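Peroxisomal acyl-coenzyme A oxidase 1 (Arabidopsis thaliana, PDB 1W07) oxidises long- and medium-chain acyl-CoAs to 2-trans-enoyl-CoAs in the peroxisome, using FAD and reducing oxygen to hydrogen peroxide. Local coordinates at residues G104-A109 with H185-A190; C134-E139 with A171-P176; L179-T184 with Q207-E212; G223-K228 with N239-F244. The protein carries 1 engineered substitution. All coordinates share one frame; numbering follows the deposited sequence. Where two conformers were deposited one is given.

Interaction 1. Residues G104-A109 with H185-A190; sequences GMFVPA and HAVVYA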
# COMPACT_ATOMS: atom_id res chain seq x y z
N GLY B 104 -2.01 9.24 25.96
CA GLY B 104 -1.95 10.12 24.81
C GLY B 104 -3.16 10.99 24.50
O GLY B 104 -3.01 12.02 23.83
N MET B 105 -4.33 10.60 24.98
CA MET B 105 -5.55 11.37 24.70
C MET B 105 -6.42 11.66 25.92
O MET B 105 -6.81 12.82 26.16
CB MET B 105 -6.39 10.63 23.65
CG MET B 105 -5.71 10.49 22.29
SD MET B 105 -5.31 12.07 21.49
CE MET B 105 -6.83 12.33 20.49
N PHE B 106 -6.76 10.62 26.68
CA PHE B 106 -7.60 10.78 27.85
C PHE B 106 -7.02 11.81 28.82
O PHE B 106 -7.70 12.75 29.21
CB PHE B 106 -7.76 9.43 28.55
CG PHE B 106 -8.65 9.48 29.76
CD1 PHE B 106 -10.00 9.77 29.63
CD2 PHE B 106 -8.13 9.22 31.02
CE1 PHE B 106 -10.83 9.80 30.73
CE2 PHE B 106 -8.96 9.25 32.15
CZ PHE B 106 -10.32 9.55 32.00
N VAL B 107 -5.75 11.63 29.19
CA VAL B 107 -5.11 12.56 30.12
C VAL B 107 -4.97 13.96 29.54
O VAL B 107 -5.36 14.94 30.18
CB VAL B 107 -3.73 12.03 30.55
CG1 VAL B 107 -2.92 13.12 31.23
CG2 VAL B 107 -3.92 10.86 31.51
N PRO B 108 -4.40 14.09 28.34
CA PRO B 108 -4.24 15.41 27.71
C PRO B 108 -5.57 16.16 27.60
O PRO B 108 -5.60 17.39 27.68
CB PRO B 108 -3.65 15.07 26.35
CG PRO B 108 -2.80 13.86 26.66
CD PRO B 108 -3.69 13.05 27.56
N ALA B 109 -6.66 15.42 27.41
CA ALA B 109 -7.98 16.03 27.27
C ALA B 109 -8.44 16.67 28.57
O ALA B 109 -8.93 17.80 28.58
CB ALA B 109 -9.00 14.99 26.81
N HIS B 185 -13.49 4.33 32.20
CA HIS B 185 -14.01 5.68 32.05
C HIS B 185 -13.64 6.22 30.67
O HIS B 185 -12.82 5.64 29.94
CB HIS B 185 -13.41 6.63 33.11
CG HIS B 185 -13.84 6.34 34.52
ND1 HIS B 185 -13.47 5.20 35.20
CD2 HIS B 185 -14.64 7.04 35.36
CE1 HIS B 185 -14.01 5.21 36.40
NE2 HIS B 185 -14.73 6.31 36.52
N ALA B 186 -14.23 7.35 30.31
CA ALA B 186 -13.92 7.95 29.03
C ALA B 186 -14.37 9.39 28.90
O ALA B 186 -15.33 9.82 29.54
CB ALA B 186 -14.55 7.14 27.91
N VAL B 187 -13.65 10.14 28.09
CA VAL B 187 -14.06 11.50 27.83
C VAL B 187 -14.96 11.39 26.60
O VAL B 187 -14.49 11.08 25.50
CB VAL B 187 -12.87 12.42 27.52
CG1 VAL B 187 -13.37 13.77 27.03
CG2 VAL B 187 -12.03 12.61 28.77
N VAL B 188 -16.26 11.60 26.79
CA VAL B 188 -17.22 11.52 25.69
C VAL B 188 -17.57 12.90 25.12
O VAL B 188 -17.81 13.84 25.87
CB VAL B 188 -18.53 10.82 26.13
CG1 VAL B 188 -19.52 10.75 24.94
CG2 VAL B 188 -18.21 9.42 26.70
N TYR B 189 -17.59 13.00 23.79
CA TYR B 189 -17.93 14.26 23.14
C TYR B 189 -19.33 14.19 22.55
O TYR B 189 -19.68 13.25 21.83
CB TYR B 189 -16.88 14.62 22.07
CG TYR B 189 -15.55 15.01 22.68
CD1 TYR B 189 -14.62 14.04 23.05
CD2 TYR B 189 -15.26 16.35 22.97
CE1 TYR B 189 -13.44 14.39 23.70
CE2 TYR B 189 -14.08 16.71 23.64
CZ TYR B 189 -13.18 15.72 24.00
OH TYR B 189 -12.04 16.05 24.71
N ALA B 190 -20.15 15.17 22.90
CA ALA B 190 -21.53 15.22 22.44
C ALA B 190 -22.00 16.66 22.37
O ALA B 190 -21.35 17.57 22.88
CB ALA B 190 -22.43 14.43 23.40
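F106 on helix 98-113 and V187 on strand 185-194 carry this apolar contact. From CB of F106 the ring is swung out with CG opposite the backbone N (chi1 -179°), which sends it away from its own helix and across to the strand. CD1 lies 3.6 Å from CG2 of V187, and CE1 rests on the same methyl and comes within 4.0 Å of CA of A186. At the tip, CZ passes 4.4 Å from CB of H185. The backbone N of V187 lies in the plane of the ring, at its edge, whereas the carbons approach obliquely. One turn on, CB of A109 adds two lighter touches, 4.3 Å from CG2 of V187 and 3.8 Å from OH of Y189, itself hydrogen-bonded to Q113. With an alanine at F106, the CG2 methyl of V187 would probably lose its main cover from the helix, opening a gap over A186. The axes of the two short segments approach to 8.7 Å, their directions 72° apart. F106 also packs on A126 of helix 116-128, A109 meets Y135, and V187 bonds through its backbone to strand 133-136, so the N-terminal helices lie against the sheet of the middle domain.

Interaction 2. Residues C134-E139 with A171-P176; sequences CYAQTE and ASKWWP. With FAD (flavin-adenine dinucleotide), chain I.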
# COMPACT_ATOMS: atom_id res chain seq x y z
N CYS B 134 -10.35 6.48 27.85
CA CYS B 134 -10.17 6.48 26.40
C CYS B 134 -10.79 7.77 25.86
O CYS B 134 -11.46 8.49 26.60
CB CYS B 134 -10.85 5.26 25.78
SG CYS B 134 -12.60 5.05 26.17
N TYR B 135 -10.55 8.05 24.58
CA TYR B 135 -11.05 9.26 23.92
C TYR B 135 -12.20 8.87 23.00
O TYR B 135 -11.97 8.42 21.87
CB TYR B 135 -9.91 9.87 23.09
CG TYR B 135 -10.14 11.29 22.64
CD1 TYR B 135 -9.94 12.36 23.51
CD2 TYR B 135 -10.56 11.56 21.33
CE1 TYR B 135 -10.17 13.66 23.09
CE2 TYR B 135 -10.79 12.87 20.92
CZ TYR B 135 -10.60 13.91 21.81
OH TYR B 135 -10.85 15.20 21.41
N ALA B 136 -13.44 9.05 23.46
CA ALA B 136 -14.60 8.66 22.67
C ALA B 136 -15.24 9.83 21.93
O ALA B 136 -16.19 10.46 22.40
CB ALA B 136 -15.63 7.97 23.55
N GLN B 137 -14.71 10.12 20.75
CA GLN B 137 -15.25 11.21 19.96
C GLN B 137 -15.95 10.68 18.71
O GLN B 137 -17.15 10.84 18.55
CB GLN B 137 -14.10 12.17 19.60
CG GLN B 137 -14.47 13.30 18.65
CD GLN B 137 -13.33 14.29 18.47
OE1 GLN B 137 -12.99 15.04 19.39
NE2 GLN B 137 -12.71 14.28 17.30
N THR B 138 -15.19 10.02 17.85
CA THR B 138 -15.71 9.48 16.61
C THR B 138 -16.92 8.56 16.76
O THR B 138 -17.03 7.80 17.72
CB THR B 138 -14.60 8.74 15.84
OG1 THR B 138 -13.56 9.67 15.54
CG2 THR B 138 -15.13 8.13 14.55
N GLU B 139 -17.83 8.65 15.80
CA GLU B 139 -19.03 7.82 15.78
C GLU B 139 -19.10 7.13 14.43
O GLU B 139 -18.31 7.42 13.53
CB GLU B 139 -20.29 8.69 15.97
CG GLU B 139 -20.14 9.78 17.03
CD GLU B 139 -21.44 10.54 17.33
OE1 GLU B 139 -22.18 10.90 16.39
OE2 GLU B 139 -21.70 10.80 18.53
N ALA B 171 -25.12 7.18 15.63
CA ALA B 171 -24.61 8.08 16.66
C ALA B 171 -23.67 7.31 17.59
O ALA B 171 -22.97 7.90 18.41
CB ALA B 171 -25.77 8.68 17.46
N SER B 172 -23.67 5.99 17.46
CA SER B 172 -22.82 5.14 18.29
C SER B 172 -21.34 5.50 18.15
O SER B 172 -20.86 5.71 17.04
CB SER B 172 -23.02 3.67 17.91
OG SER B 172 -24.39 3.30 17.94
N LYS B 173 -20.62 5.55 19.26
CA LYS B 173 -19.19 5.86 19.23
C LYS B 173 -18.58 4.66 18.52
O LYS B 173 -19.02 3.53 18.71
CB LYS B 173 -18.62 5.99 20.65
CG LYS B 173 -19.16 7.19 21.40
CD LYS B 173 -18.91 8.46 20.59
CE LYS B 173 -19.52 9.68 21.26
NZ LYS B 173 -19.29 10.95 20.49
N TRP B 174 -17.55 4.91 17.71
CA TRP B 174 -16.95 3.85 16.92
C TRP B 174 -15.50 4.22 16.59
O TRP B 174 -15.26 5.29 16.02
CB TRP B 174 -17.79 3.68 15.64
CG TRP B 174 -17.51 2.45 14.83
CD1 TRP B 174 -16.51 2.27 13.91
CD2 TRP B 174 -18.22 1.21 14.90
NE1 TRP B 174 -16.55 0.99 13.42
CE2 TRP B 174 -17.59 0.32 14.00
CE3 TRP B 174 -19.32 0.76 15.64
CZ2 TRP B 174 -18.03 -1.00 13.82
CZ3 TRP B 174 -19.76 -0.55 15.47
CH2 TRP B 174 -19.11 -1.42 14.56
N TRP B 175 -14.58 3.33 16.96
CA TRP B 175 -13.13 3.43 16.77
C TRP B 175 -12.25 3.71 18.00
O TRP B 175 -11.07 3.34 18.01
CB TRP B 175 -12.75 4.46 15.68
CG TRP B 175 -12.81 3.88 14.30
CD1 TRP B 175 -13.69 4.19 13.31
CD2 TRP B 175 -12.04 2.77 13.81
NE1 TRP B 175 -13.52 3.33 12.24
CE2 TRP B 175 -12.52 2.45 12.52
CE3 TRP B 175 -10.99 2.01 14.35
CZ2 TRP B 175 -11.99 1.40 11.77
CZ3 TRP B 175 -10.46 0.96 13.60
CH2 TRP B 175 -10.97 0.67 12.32
N PRO B 176 -12.80 4.36 19.05
CA PRO B 176 -11.98 4.65 20.23
C PRO B 176 -11.07 3.52 20.74
O PRO B 176 -11.55 2.46 21.15
CB PRO B 176 -13.01 5.11 21.25
CG PRO B 176 -13.95 5.92 20.37
CD PRO B 176 -14.15 4.94 19.21
PA FAD I . -14.21 10.76 6.17
O1A FAD I . -13.81 12.06 6.76
O2A FAD I . -15.65 10.41 6.16
O5B FAD I . -13.62 10.68 4.68
C5B FAD I . -13.93 9.58 3.82
C4B FAD I . -13.57 9.92 2.37
O4B FAD I . -14.30 11.11 2.02
C3B FAD I . -12.09 10.26 2.24
O3B FAD I . -11.66 10.00 0.90
C2B FAD I . -12.07 11.76 2.53
O2B FAD I . -10.98 12.38 1.86
C1B FAD I . -13.37 12.19 1.84
N9A FAD I . -13.89 13.45 2.42
C8A FAD I . -14.52 13.58 3.58
N7A FAD I . -14.84 14.86 3.78
C5A FAD I . -14.39 15.55 2.73
C6A FAD I . -14.44 16.90 2.38
N6A FAD I . -14.94 17.81 3.20
N1A FAD I . -13.90 17.28 1.15
C2A FAD I . -13.31 16.33 0.31
N3A FAD I . -13.28 15.06 0.69
C4A FAD I . -13.80 14.65 1.86
N1 FAD I . -11.53 8.35 17.02
C2 FAD I . -11.68 8.69 18.37
O2 FAD I . -12.54 9.51 18.70
N3 FAD I . -10.87 8.08 19.33
C4 FAD I . -9.91 7.13 18.95
O4 FAD I . -9.18 6.63 19.80
C4X FAD I . -9.78 6.78 17.61
N5 FAD I . -8.89 5.77 17.21
C5X FAD I . -8.77 5.39 15.87
C6 FAD I . -7.96 4.32 15.52
C7 FAD I . -7.92 3.87 14.21
C7M FAD I . -7.04 2.67 13.86
C8 FAD I . -8.70 4.51 13.23
C8M FAD I . -8.68 4.03 11.77
C9 FAD I . -9.50 5.59 13.59
C9A FAD I . -9.54 6.04 14.90
N10 FAD I . -10.39 7.09 15.29
C10 FAD I . -10.58 7.39 16.65
C1' FAD I . -11.20 7.82 14.28
C2' FAD I . -10.33 8.82 13.53
O2' FAD I . -9.66 9.68 14.46
C3' FAD I . -11.08 9.68 12.51
O3' FAD I . -12.13 10.39 13.16
C4' FAD I . -11.68 8.84 11.37
O4' FAD I . -10.84 7.73 11.04
C5' FAD I . -11.86 9.74 10.14
O5' FAD I . -12.26 8.95 9.02
P FAD I . -13.73 9.08 8.39
O1P FAD I . -14.30 7.72 8.36
O2P FAD I . -14.46 10.15 9.12
O3P FAD I . -13.40 9.57 6.90
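The flavin end of the FAD pocket is lined by T138 and W175, on segments 134-139 and 171-176, which run roughly antiparallel with a single bridge at E139 and K173. W174 N donates to T138 O at 2.9 Å with an N-H...O angle of 162°, from well above the carbonyl plane, joining the two. Beside it K173, bent at chi2, doubles back along the neighbouring segment. Its NZ donates to Q137 O at 2.9 Å and makes a salt bridge with E139 OE2 at 3.1 Å, meeting the carboxylate on its anti side. Both charges have further partners, since K173 NZ also bonds Y189 O and E139 OE2 bonds T151. P176 closes the other end, its CG against CA and CB of A136. The segments belong to the beta middle domain of the acyl-CoA dehydrogenase fold, 134-136 ending a strand of its larger sheet and 173-174 edging a smaller one. Segment 134-139 supplies backbone groups that bond the flavin. FAD N3 donates to Y135 O at 2.8 Å, and FAD O2 is gripped by T138 N at 2.8 Å, nearly straight at 171°, and by Q137 N at 3.0 Å. T138 OG1, set beside its own backbone N (chi1 -61°), donates to FAD N1 at 2.8 Å and accepts from FAD O3' at 2.9 Å, so one hydroxyl bonds both pyrimidine ring and ribityl chain. W175 lays one indole face over the dimethylbenzene end near FAD C8, while NE1 of W174 lies over the other face of the W175 indole; H402 of the second subunit packs on both tryptophans.

Interaction 3. Residues L179-T184 with Q207-E212; sequences LGKVST and QLRSLE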
# COMPACT_ATOMS: atom_id res chain seq x y z
N LEU B 179 -11.38 1.40 24.31
CA LEU B 179 -12.78 1.44 24.68
C LEU B 179 -13.42 0.06 24.63
O LEU B 179 -14.28 -0.27 25.44
CB LEU B 179 -13.53 2.36 23.72
CG LEU B 179 -15.07 2.37 23.77
CD1 LEU B 179 -15.55 2.93 25.11
CD2 LEU B 179 -15.59 3.19 22.58
N GLY B 180 -12.99 -0.75 23.66
CA GLY B 180 -13.56 -2.07 23.49
C GLY B 180 -13.72 -2.98 24.69
O GLY B 180 -14.79 -3.56 24.89
N LYS B 181 -12.66 -3.12 25.48
CA LYS B 181 -12.73 -4.01 26.62
C LYS B 181 -12.02 -3.51 27.88
O LYS B 181 -12.30 -4.00 28.97
CB LYS B 181 -12.15 -5.38 26.25
CG LYS B 181 -12.88 -6.10 25.11
CD LYS B 181 -14.32 -6.48 25.48
CE LYS B 181 -15.11 -6.90 24.24
NZ LYS B 181 -16.54 -7.17 24.57
N VAL B 182 -11.15 -2.52 27.74
CA VAL B 182 -10.38 -2.07 28.88
C VAL B 182 -10.84 -0.86 29.69
O VAL B 182 -11.01 -0.97 30.90
CB VAL B 182 -8.92 -1.82 28.46
CG1 VAL B 182 -8.05 -1.44 29.69
CG2 VAL B 182 -8.41 -3.07 27.77
N SER B 183 -11.01 0.28 29.03
CA SER B 183 -11.38 1.49 29.72
C SER B 183 -12.57 1.38 30.65
O SER B 183 -13.58 0.76 30.32
CB SER B 183 -11.61 2.63 28.72
OG SER B 183 -10.38 3.03 28.13
N THR B 184 -12.43 1.98 31.82
CA THR B 184 -13.51 1.98 32.81
C THR B 184 -14.22 3.33 32.70
O THR B 184 -15.39 3.45 33.06
CB THR B 184 -12.98 1.83 34.25
OG1 THR B 184 -12.10 2.92 34.58
CG2 THR B 184 -12.23 0.51 34.41
N GLN B 207 -18.33 7.22 33.22
CA GLN B 207 -17.82 5.93 33.68
C GLN B 207 -18.54 4.87 32.86
O GLN B 207 -19.77 4.88 32.75
CB GLN B 207 -18.10 5.72 35.17
CG GLN B 207 -17.75 4.32 35.66
CD GLN B 207 -17.72 4.20 37.17
OE1 GLN B 207 -18.23 5.06 37.89
NE2 GLN B 207 -17.12 3.12 37.66
N LEU B 208 -17.76 3.96 32.29
CA LEU B 208 -18.27 2.90 31.43
C LEU B 208 -18.41 1.56 32.14
O LEU B 208 -19.39 0.84 31.94
CB LEU B 208 -17.33 2.74 30.22
CG LEU B 208 -17.00 4.03 29.46
CD1 LEU B 208 -15.96 3.74 28.36
CD2 LEU B 208 -18.29 4.62 28.87
N ARG B 209 -17.43 1.24 32.97
CA ARG B 209 -17.42 -0.03 33.68
C ARG B 209 -17.16 0.12 35.17
O ARG B 209 -16.48 1.03 35.62
CB ARG B 209 -16.35 -0.96 33.10
CG ARG B 209 -16.53 -1.33 31.64
CD ARG B 209 -15.33 -2.14 31.15
NE ARG B 209 -15.37 -2.38 29.71
CZ ARG B 209 -16.06 -3.35 29.12
NH1 ARG B 209 -16.78 -4.20 29.84
NH2 ARG B 209 -16.03 -3.46 27.79
N SER B 210 -17.70 -0.82 35.93
CA SER B 210 -17.53 -0.84 37.37
C SER B 210 -16.07 -1.10 37.72
O SER B 210 -15.40 -1.88 37.05
CB SER B 210 -18.41 -1.94 37.97
OG SER B 210 -17.84 -2.42 39.17
N LEU B 211 -15.60 -0.44 38.77
CA LEU B 211 -14.22 -0.62 39.21
C LEU B 211 -14.09 -1.84 40.13
O LEU B 211 -13.02 -2.07 40.70
CB LEU B 211 -13.72 0.63 39.93
CG LEU B 211 -13.66 1.91 39.09
CD1 LEU B 211 -13.31 3.09 39.99
CD2 LEU B 211 -12.63 1.76 37.98
N GLU B 212 -15.16 -2.61 40.30
CA GLU B 212 -15.09 -3.78 41.16
C GLU B 212 -15.07 -5.10 40.39
O GLU B 212 -14.37 -6.04 40.75
CB GLU B 212 -16.23 -3.78 42.18
CG GLU B 212 -17.59 -4.08 41.60
CD GLU B 212 -18.59 -4.49 42.66
OE1 GLU B 212 -18.36 -5.52 43.33
OE2 GLU B 212 -19.61 -3.79 42.82
O HOH W 1 -14.69 -0.50 28.28
O HOH W 2 -17.25 -5.56 26.89
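The base of the hairpin formed by strands 185-194 and 197-207 is closed where T184, just before the first strand, faces L208 and R209, just after the second. T184 O accepts from two successive backbone amides on the same face of its plane: R209 N at 3.0 Å with an N-H...O angle of 166°, and L208 N at 2.5 Å, a length so short that its exact value is doubtful. From there the R209 side chain runs out extended from CG to NE over the loop 179-184. S183 O lies at the edge of its guanidinium, in plane, and K181 O stands over one face. Water 1 accepts from R209 NE and donates to S183 O at 2.6 Å and L179 O at 2.9 Å, so one molecule links the guanidinium to two carbonyls. Water 2 accepts from R209 NH2 at 2.6 Å and from K181 NZ at 2.9 Å, bridging two like charges; K181 NZ is also held by N639 of the second subunit. Were R209 a leucine, water 1 would probably lose its donor, and the L179 and S183 carbonyls their tie to the facing loop. Apolar contacts flank this polar strip: CD1 of L179 meets CD1 of L208 tightly at 3.4 Å, the side chains at about a right angle, and CD2 of L211 covers T184 at 3.6 Å from OG1. The paired amides, the backbone angles of L208 (-100°/-41°) and two successive side chains turned toward the partner are consistent with a classic beta bulge.

Interaction 4. Residues G223-K228 with N239-F244; sequences GDIGTK and NGFLMF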
# COMPACT_ATOMS: atom_id res chain seq x y z
N GLY B 223 -18.36 -2.54 23.27
CA GLY B 223 -17.75 -3.74 22.72
C GLY B 223 -16.66 -3.38 21.73
O GLY B 223 -16.39 -2.20 21.51
N ASP B 224 -16.06 -4.41 21.13
CA ASP B 224 -14.99 -4.25 20.15
C ASP B 224 -15.58 -4.17 18.75
O ASP B 224 -16.55 -4.87 18.45
CB ASP B 224 -14.01 -5.43 20.28
CG ASP B 224 -12.82 -5.32 19.35
OD1 ASP B 224 -12.94 -5.77 18.19
OD2 ASP B 224 -11.77 -4.78 19.77
N ILE B 225 -15.00 -3.34 17.89
CA ILE B 225 -15.55 -3.17 16.54
C ILE B 225 -15.11 -4.21 15.52
O ILE B 225 -15.62 -4.22 14.39
CB ILE B 225 -15.21 -1.78 15.97
CG1 ILE B 225 -13.68 -1.62 15.84
CG2 ILE B 225 -15.78 -0.70 16.87
CD1 ILE B 225 -13.29 -0.37 15.08
N GLY B 226 -14.18 -5.09 15.89
CA GLY B 226 -13.77 -6.11 14.95
C GLY B 226 -12.31 -6.12 14.52
O GLY B 226 -11.54 -5.22 14.85
N THR B 227 -11.95 -7.16 13.77
CA THR B 227 -10.59 -7.34 13.30
C THR B 227 -10.22 -6.31 12.24
O THR B 227 -11.01 -5.97 11.36
CB THR B 227 -10.38 -8.77 12.75
OG1 THR B 227 -10.62 -9.71 13.80
CG2 THR B 227 -8.96 -8.96 12.23
N LYS B 228 -8.99 -5.81 12.33
CA LYS B 228 -8.51 -4.80 11.42
C LYS B 228 -7.42 -5.31 10.49
O LYS B 228 -6.87 -6.40 10.65
CB LYS B 228 -7.99 -3.60 12.23
CG LYS B 228 -9.11 -2.83 12.95
CD LYS B 228 -8.74 -2.36 14.36
CE LYS B 228 -8.45 -3.53 15.27
NZ LYS B 228 -8.28 -3.08 16.68
N ASN B 239 -10.28 -1.40 19.81
CA ASN B 239 -11.05 -0.26 19.30
C ASN B 239 -12.50 -0.66 19.47
O ASN B 239 -12.90 -1.78 19.11
CB ASN B 239 -10.72 0.01 17.83
CG ASN B 239 -9.29 0.48 17.64
OD1 ASN B 239 -8.41 -0.31 17.30
ND2 ASN B 239 -9.05 1.76 17.90
N GLY B 240 -13.31 0.23 20.03
CA GLY B 240 -14.67 -0.19 20.25
C GLY B 240 -15.80 0.72 19.87
O GLY B 240 -15.62 1.76 19.23
N PHE B 241 -17.00 0.28 20.23
CA PHE B 241 -18.18 1.07 19.96
C PHE B 241 -18.79 1.34 21.32
O PHE B 241 -18.45 0.69 22.31
CB PHE B 241 -19.13 0.31 19.03
CG PHE B 241 -19.56 -1.02 19.55
CD1 PHE B 241 -20.57 -1.11 20.51
CD2 PHE B 241 -18.98 -2.19 19.07
CE1 PHE B 241 -21.00 -2.37 20.98
CE2 PHE B 241 -19.39 -3.44 19.53
CZ PHE B 241 -20.41 -3.52 20.49
N LEU B 242 -19.68 2.32 21.38
CA LEU B 242 -20.30 2.68 22.65
C LEU B 242 -21.60 3.40 22.41
O LEU B 242 -21.65 4.37 21.65
CB LEU B 242 -19.36 3.57 23.46
CG LEU B 242 -19.88 4.22 24.76
CD1 LEU B 242 -20.30 3.15 25.74
CD2 LEU B 242 -18.78 5.08 25.36
N MET B 243 -22.66 2.94 23.07
CA MET B 243 -23.98 3.56 22.94
C MET B 243 -24.49 3.86 24.35
O MET B 243 -24.24 3.11 25.29
CB MET B 243 -24.96 2.61 22.23
CG MET B 243 -24.59 2.19 20.79
SD MET B 243 -25.97 1.47 19.82
CE MET B 243 -26.31 -0.01 20.74
N PHE B 244 -25.19 4.98 24.51
CA PHE B 244 -25.74 5.36 25.80
C PHE B 244 -27.26 5.39 25.71
O PHE B 244 -27.81 6.00 24.80
CB PHE B 244 -25.25 6.74 26.23
CG PHE B 244 -23.77 6.94 26.07
CD1 PHE B 244 -23.25 7.33 24.84
CD2 PHE B 244 -22.91 6.77 27.14
CE1 PHE B 244 -21.89 7.55 24.68
CE2 PHE B 244 -21.54 6.99 26.99
CZ PHE B 244 -21.03 7.38 25.76
O HOH W 3 -11.17 -3.58 17.13
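G223 and F241 form the tight half of this contact. F241 holds its ring between its own backbone N and carbonyl carbon (chi1 58°), which folds it back over the facing strand. CA of G223 sits over the ring face, 3.8 Å from the F241 centroid, as a CH-pi contact, and a CB on G223 would clash with CZ. G240 is equally restricted, because a CB there would run into O of G223. F241 N donates to G223 O at 2.9 Å, while the return bond from G223 N to F241 O is weak at 3.4 Å. This antiparallel pairing joins strand 220-224 to strand 240-244, the central strand of a three-stranded sheet with 173-174 on its other side. Past the strand end I225 N donates to N239 O at 2.9 Å, and CD1 of I225 packs on CB of N239. Here D224 OD1 accepts from G226 N at 2.7 Å in an Asx turn, and R58 forms a salt bridge with that oxygen. The other side is polar and holds a water, though it too is buried. K228, its chain bent twice, brings NZ to N239 OD1 at 2.8 Å, on a lone pair in the carbonyl plane, and donates to water 3 at 3.0 Å. That water lies among G226 O, N239 O and the D224 carboxylate. N239 is held at both amide ends, OD1 by K228 NZ and ND2 by W175 O beside the flavin.

Overall arrangement
From the N terminus, helix 98-113 comes first, and interaction 1 closes the longest loop by bringing it to strand 185-194. Interaction 2 is nested inside that loop, joining the end of strand 133-136 to 173-174 at the flavin. Interaction 3 crosses interaction 1: its first segment leads straight into strand 185-194, and its second follows strand 197-207. Interaction 4 comes last in series and closes a short loop. Interactions 2 and 4 share the small sheet through K173 and L242, and interactions 1 and 2 meet in the larger one. L179 and L208 of interaction 3 pack on L242, and L208 also packs on A186 of the larger sheet. Interactions 2, 3 and 4 also touch the second subunit.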